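PDB 2B5D: alpha-Amylase from Thermotoga maritima, which belongs to glycoside hydrolase family 57, whose members are built on a distorted parallel beta/alpha barrel, here followed by a largely helical C-terminal region. Local coordinates for residues Arg68-Ile82 with Phe110-Asn123. Numbering follows the deposited sequence.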
# COMPACT_ATOMS: atom_id res chain seq x y z
N ARG A 68 29.81 15.52 -12.78
CA ARG A 68 29.76 15.62 -14.26
C ARG A 68 29.01 14.51 -15.01
O ARG A 68 28.91 14.55 -16.23
CB ARG A 68 31.12 15.98 -14.90
CG ARG A 68 32.27 15.01 -14.68
CD ARG A 68 33.33 15.18 -15.81
NE ARG A 68 33.23 16.49 -16.50
CZ ARG A 68 33.77 17.64 -16.08
NH1 ARG A 68 34.49 17.67 -14.95
NH2 ARG A 68 33.60 18.75 -16.79
N ASP A 69 28.44 13.56 -14.27
CA ASP A 69 27.45 12.64 -14.82
C ASP A 69 26.04 13.24 -14.83
O ASP A 69 25.26 12.98 -15.76
CB ASP A 69 27.51 11.30 -14.10
CG ASP A 69 28.94 10.78 -13.97
OD1 ASP A 69 29.29 9.81 -14.68
OD2 ASP A 69 29.72 11.38 -13.18
N LEU A 70 25.71 14.04 -13.80
CA LEU A 70 24.46 14.79 -13.77
C LEU A 70 24.43 15.88 -14.83
O LEU A 70 23.40 16.12 -15.47
CB LEU A 70 24.19 15.37 -12.37
CG LEU A 70 23.25 14.69 -11.34
CD1 LEU A 70 22.67 13.31 -11.74
CD2 LEU A 70 23.91 14.61 -9.94
N GLN A 71 25.57 16.53 -15.06
CA GLN A 71 25.65 17.55 -16.09
C GLN A 71 25.38 16.97 -17.49
O GLN A 71 24.69 17.59 -18.31
CB GLN A 71 27.03 18.23 -16.05
CG GLN A 71 27.47 18.67 -14.66
CD GLN A 71 28.89 19.22 -14.62
OE1 GLN A 71 29.30 19.83 -13.63
NE2 GLN A 71 29.64 19.00 -15.70
N GLU A 72 25.94 15.78 -17.75
CA GLU A 72 25.70 15.02 -18.99
C GLU A 72 24.22 14.63 -19.15
O GLU A 72 23.63 14.88 -20.20
CB GLU A 72 26.62 13.80 -19.06
CG GLU A 72 28.04 14.16 -19.51
CD GLU A 72 29.08 13.04 -19.34
OE1 GLU A 72 30.28 13.36 -19.56
OE2 GLU A 72 28.73 11.88 -19.00
N LYS A 73 23.64 14.05 -18.10
CA LYS A 73 22.20 13.77 -18.06
C LYS A 73 21.31 15.02 -18.23
O LYS A 73 20.27 14.95 -18.87
CB LYS A 73 21.82 13.00 -16.79
CG LYS A 73 22.21 11.54 -16.83
CD LYS A 73 22.62 10.98 -15.45
CE LYS A 73 23.53 9.72 -15.57
NZ LYS A 73 24.55 9.75 -16.68
N TYR A 74 21.74 16.16 -17.68
CA TYR A 74 20.95 17.39 -17.83
C TYR A 74 20.96 17.89 -19.27
O TYR A 74 19.95 18.35 -19.77
CB TYR A 74 21.43 18.51 -16.88
CG TYR A 74 20.68 19.81 -17.07
CD1 TYR A 74 21.22 20.84 -17.83
CD2 TYR A 74 19.40 19.98 -16.52
CE1 TYR A 74 20.52 22.03 -18.02
CE2 TYR A 74 18.70 21.15 -16.71
CZ TYR A 74 19.26 22.17 -17.46
OH TYR A 74 18.56 23.32 -17.65
N GLU A 75 22.13 17.80 -19.90
CA GLU A 75 22.35 18.24 -21.28
C GLU A 75 21.44 17.45 -22.23
O GLU A 75 20.79 18.02 -23.12
CB GLU A 75 23.81 18.02 -21.63
CG GLU A 75 24.48 19.23 -22.22
CD GLU A 75 26.01 19.21 -22.06
OE1 GLU A 75 26.70 18.90 -23.06
OE2 GLU A 75 26.53 19.51 -20.95
N ARG A 76 21.37 16.14 -22.00
CA ARG A 76 20.52 15.22 -22.74
C ARG A 76 19.03 15.44 -22.43
O ARG A 76 18.17 15.34 -23.32
CB ARG A 76 21.01 13.78 -22.49
CG ARG A 76 19.96 12.70 -22.26
CD ARG A 76 20.59 11.29 -22.31
NE ARG A 76 21.98 11.28 -21.85
CZ ARG A 76 22.41 10.68 -20.74
NH1 ARG A 76 21.55 10.00 -19.96
NH2 ARG A 76 23.71 10.74 -20.40
N HIS A 77 18.72 15.79 -21.18
CA HIS A 77 17.36 16.18 -20.82
C HIS A 77 16.95 17.49 -21.51
O HIS A 77 15.84 17.64 -21.99
CB HIS A 77 17.23 16.31 -19.31
CG HIS A 77 16.06 17.12 -18.86
ND1 HIS A 77 14.85 16.55 -18.52
CD2 HIS A 77 15.91 18.46 -18.68
CE1 HIS A 77 14.00 17.50 -18.16
NE2 HIS A 77 14.62 18.67 -18.25
N MET A 78 17.88 18.43 -21.58
CA MET A 78 17.57 19.71 -22.20
C MET A 78 17.31 19.61 -23.71
O MET A 78 16.46 20.34 -24.26
CB MET A 78 18.63 20.75 -21.85
CG MET A 78 18.43 21.33 -20.45
SD MET A 78 16.72 21.89 -20.10
CE MET A 78 16.66 23.44 -21.02
N GLU A 79 18.02 18.69 -24.37
CA GLU A 79 17.84 18.42 -25.80
C GLU A 79 16.52 17.70 -26.10
O GLU A 79 15.78 18.11 -27.00
CB GLU A 79 19.03 17.65 -26.36
CG GLU A 79 20.16 18.56 -26.82
CD GLU A 79 21.52 17.89 -26.69
OE1 GLU A 79 22.55 18.59 -26.87
OE2 GLU A 79 21.56 16.66 -26.40
N LYS A 80 16.23 16.66 -25.33
CA LYS A 80 14.92 16.02 -25.35
C LYS A 80 13.82 17.09 -25.27
O LYS A 80 12.84 17.06 -26.02
CB LYS A 80 14.82 15.04 -24.19
CG LYS A 80 13.98 13.81 -24.44
CD LYS A 80 14.65 12.58 -23.80
CE LYS A 80 13.80 11.31 -23.87
NZ LYS A 80 12.82 11.18 -22.74
N LEU A 81 14.02 18.06 -24.38
CA LEU A 81 13.05 19.12 -24.16
C LEU A 81 12.97 20.14 -25.30
O LEU A 81 11.87 20.55 -25.65
CB LEU A 81 13.29 19.79 -22.79
CG LEU A 81 12.34 20.89 -22.30
CD1 LEU A 81 10.87 20.42 -22.18
CD2 LEU A 81 12.84 21.51 -20.99
N ILE A 82 14.11 20.55 -25.86
CA ILE A 82 14.12 21.43 -27.06
C ILE A 82 13.54 20.74 -28.32
O ILE A 82 12.94 21.39 -29.20
CB ILE A 82 15.54 21.94 -27.42
CG1 ILE A 82 16.07 22.87 -26.33
CG2 ILE A 82 15.53 22.63 -28.81
CD1 ILE A 82 17.60 23.10 -26.37
N PHE A 110 14.39 27.65 -23.75
CA PHE A 110 15.14 26.42 -23.47
C PHE A 110 16.47 26.39 -24.18
O PHE A 110 17.43 25.84 -23.64
CB PHE A 110 14.36 25.16 -23.82
CG PHE A 110 13.10 24.99 -23.05
CD1 PHE A 110 12.93 25.60 -21.80
CD2 PHE A 110 12.07 24.19 -23.54
CE1 PHE A 110 11.77 25.44 -21.10
CE2 PHE A 110 10.90 24.03 -22.82
CZ PHE A 110 10.75 24.66 -21.60
N GLU A 111 16.52 26.96 -25.39
CA GLU A 111 17.79 27.01 -26.12
C GLU A 111 18.77 27.89 -25.36
O GLU A 111 19.89 27.46 -25.08
CB GLU A 111 17.60 27.53 -27.56
CG GLU A 111 17.31 26.44 -28.60
CD GLU A 111 17.08 27.00 -30.01
OE1 GLU A 111 17.56 28.13 -30.31
OE2 GLU A 111 16.41 26.30 -30.82
N LYS A 112 18.31 29.10 -25.01
CA LYS A 112 19.05 30.03 -24.16
C LYS A 112 19.63 29.40 -22.89
O LYS A 112 20.80 29.59 -22.57
CB LYS A 112 18.17 31.22 -23.80
CG LYS A 112 18.53 32.53 -24.50
CD LYS A 112 19.61 33.31 -23.73
CE LYS A 112 21.05 32.75 -23.96
NZ LYS A 112 22.11 33.43 -23.12
N ILE A 113 18.78 28.65 -22.18
CA ILE A 113 19.16 28.00 -20.93
C ILE A 113 20.30 26.99 -21.12
O ILE A 113 21.31 27.07 -20.43
CB ILE A 113 17.92 27.39 -20.22
CG1 ILE A 113 17.18 28.51 -19.48
CG2 ILE A 113 18.29 26.25 -19.25
CD1 ILE A 113 15.74 28.24 -19.29
N LEU A 114 20.13 26.07 -22.07
CA LEU A 114 21.14 25.02 -22.34
C LEU A 114 22.45 25.63 -22.81
O LEU A 114 23.52 25.08 -22.55
CB LEU A 114 20.63 24.05 -23.41
CG LEU A 114 20.96 22.56 -23.34
CD1 LEU A 114 20.75 21.94 -24.72
CD2 LEU A 114 22.35 22.22 -22.81
N ASN A 115 22.33 26.78 -23.48
CA ASN A 115 23.45 27.58 -23.94
C ASN A 115 24.23 28.25 -22.82
O ASN A 115 25.46 28.34 -22.90
CB ASN A 115 22.95 28.68 -24.85
CG ASN A 115 23.80 28.83 -26.07
OD1 ASN A 115 23.59 28.14 -27.07
ND2 ASN A 115 24.79 29.73 -26.00
N VAL A 116 23.53 28.74 -21.80
CA VAL A 116 24.18 29.25 -20.59
C VAL A 116 24.91 28.10 -19.90
O VAL A 116 26.05 28.25 -19.47
CB VAL A 116 23.19 29.93 -19.62
CG1 VAL A 116 23.82 30.15 -18.24
CG2 VAL A 116 22.68 31.25 -20.21
N PHE A 117 24.25 26.96 -19.80
CA PHE A 117 24.83 25.77 -19.19
C PHE A 117 26.13 25.38 -19.88
O PHE A 117 27.08 24.94 -19.22
CB PHE A 117 23.82 24.63 -19.28
CG PHE A 117 24.24 23.40 -18.54
CD1 PHE A 117 24.79 22.33 -19.23
CD2 PHE A 117 24.03 23.29 -17.18
CE1 PHE A 117 25.15 21.17 -18.55
CE2 PHE A 117 24.40 22.13 -16.50
CZ PHE A 117 24.96 21.07 -17.19
N ARG A 118 26.16 25.55 -21.20
CA ARG A 118 27.34 25.27 -22.02
C ARG A 118 28.42 26.34 -21.83
O ARG A 118 29.58 25.98 -21.69
CB ARG A 118 26.97 25.10 -23.50
CG ARG A 118 26.16 23.83 -23.78
CD ARG A 118 26.08 23.53 -25.27
NE ARG A 118 24.98 22.63 -25.61
CZ ARG A 118 24.96 21.32 -25.35
NH1 ARG A 118 23.93 20.58 -25.71
NH2 ARG A 118 25.98 20.76 -24.72
N SER A 119 28.04 27.62 -21.81
CA SER A 119 28.96 28.71 -21.42
C SER A 119 29.87 28.39 -20.23
O SER A 119 30.97 28.95 -20.12
CB SER A 119 28.19 29.97 -21.04
OG SER A 119 27.16 30.24 -21.96
N TYR A 120 29.40 27.53 -19.33
CA TYR A 120 30.08 27.23 -18.09
C TYR A 120 30.60 25.80 -18.05
O TYR A 120 30.84 25.25 -16.96
CB TYR A 120 29.13 27.45 -16.91
CG TYR A 120 28.84 28.90 -16.62
CD1 TYR A 120 27.57 29.44 -16.86
CD2 TYR A 120 29.83 29.74 -16.12
CE1 TYR A 120 27.30 30.77 -16.58
CE2 TYR A 120 29.56 31.07 -15.85
CZ TYR A 120 28.30 31.58 -16.08
OH TYR A 120 28.05 32.91 -15.81
N ASP A 121 30.76 25.22 -19.24
CA ASP A 121 31.13 23.81 -19.41
C ASP A 121 30.28 22.93 -18.52
O ASP A 121 30.74 21.89 -17.99
CB ASP A 121 32.64 23.56 -19.14
CG ASP A 121 33.14 22.25 -19.77
OD1 ASP A 121 33.93 21.51 -19.11
OD2 ASP A 121 32.74 21.95 -20.93
N GLY A 122 29.03 23.36 -18.33
CA GLY A 122 28.06 22.63 -17.52
C GLY A 122 28.27 22.62 -16.02
O GLY A 122 27.63 21.83 -15.32
N ASN A 123 29.17 23.45 -15.50
CA ASN A 123 29.20 23.70 -14.06
C ASN A 123 28.81 25.13 -13.75
O ASN A 123 29.59 26.07 -13.94
CB ASN A 123 30.51 23.30 -13.35
CG ASN A 123 30.31 23.16 -11.80
OD1 ASN A 123 31.21 22.71 -11.08
ND2 ASN A 123 29.13 23.54 -11.30
O HOH W 1 29.22 19.94 -20.12
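An antiparallel helix hairpin brings Leu114 of 110-123 as a knob into a hole formed by Glu75, Met78, Glu79 and Ile82 of 68-82; the short axes run 10.0 Å apart at 162°. Leu114 CG presses tightly on Met78 CB (3.3 Å), while its CD1 meets Ile82 CD1 and its CD2 the CG of Glu75. Near Ile82, Leu81 CD2 sits over the centre of the Phe110 ring in a CH-pi contact, 3.7 Å from the centroid. The bent chain of Met78 brings CE against Ile113 CG2. Phe117, its CG anti to the backbone N (chi1 -173°), has its ring held between Tyr74 and Gly122 of the turn: Tyr74 CD1 covers one face, with the ring planes 49° apart, and Gly122 CA the opposite one. Glu75 OE2, at the ring edge 3.2 Å from Phe117 CE1, accepts a hydrogen bond from a water that also donates a weak one to Asp121 O. On the outer side, the extended Arg118 forms a salt-bridge network with two carboxylates one helical turn apart: NH2 to Glu75 OE1 at 2.6 Å, where the hydrogen bond within the bridge is bent and weak, and NH1 to Glu79 OE1 at 2.7 Å. Leu114 CD2 underlies one guanidinium face. A Schellman motif with Asp121 as C-prime residue (Gly122 N to Phe117 O, Asp121 N to Arg118 O) ends helix 97-119 and brings Gly122 CA within 5.8 Å of Gln71 CA. Helix 27-47 packs beside the pair, touching Tyr74, Met78 and Ile113; its Thr35 OG1 hydrogen-bonds Tyr74 OH, and helix 59-66 adjoins Leu70 and Asn123.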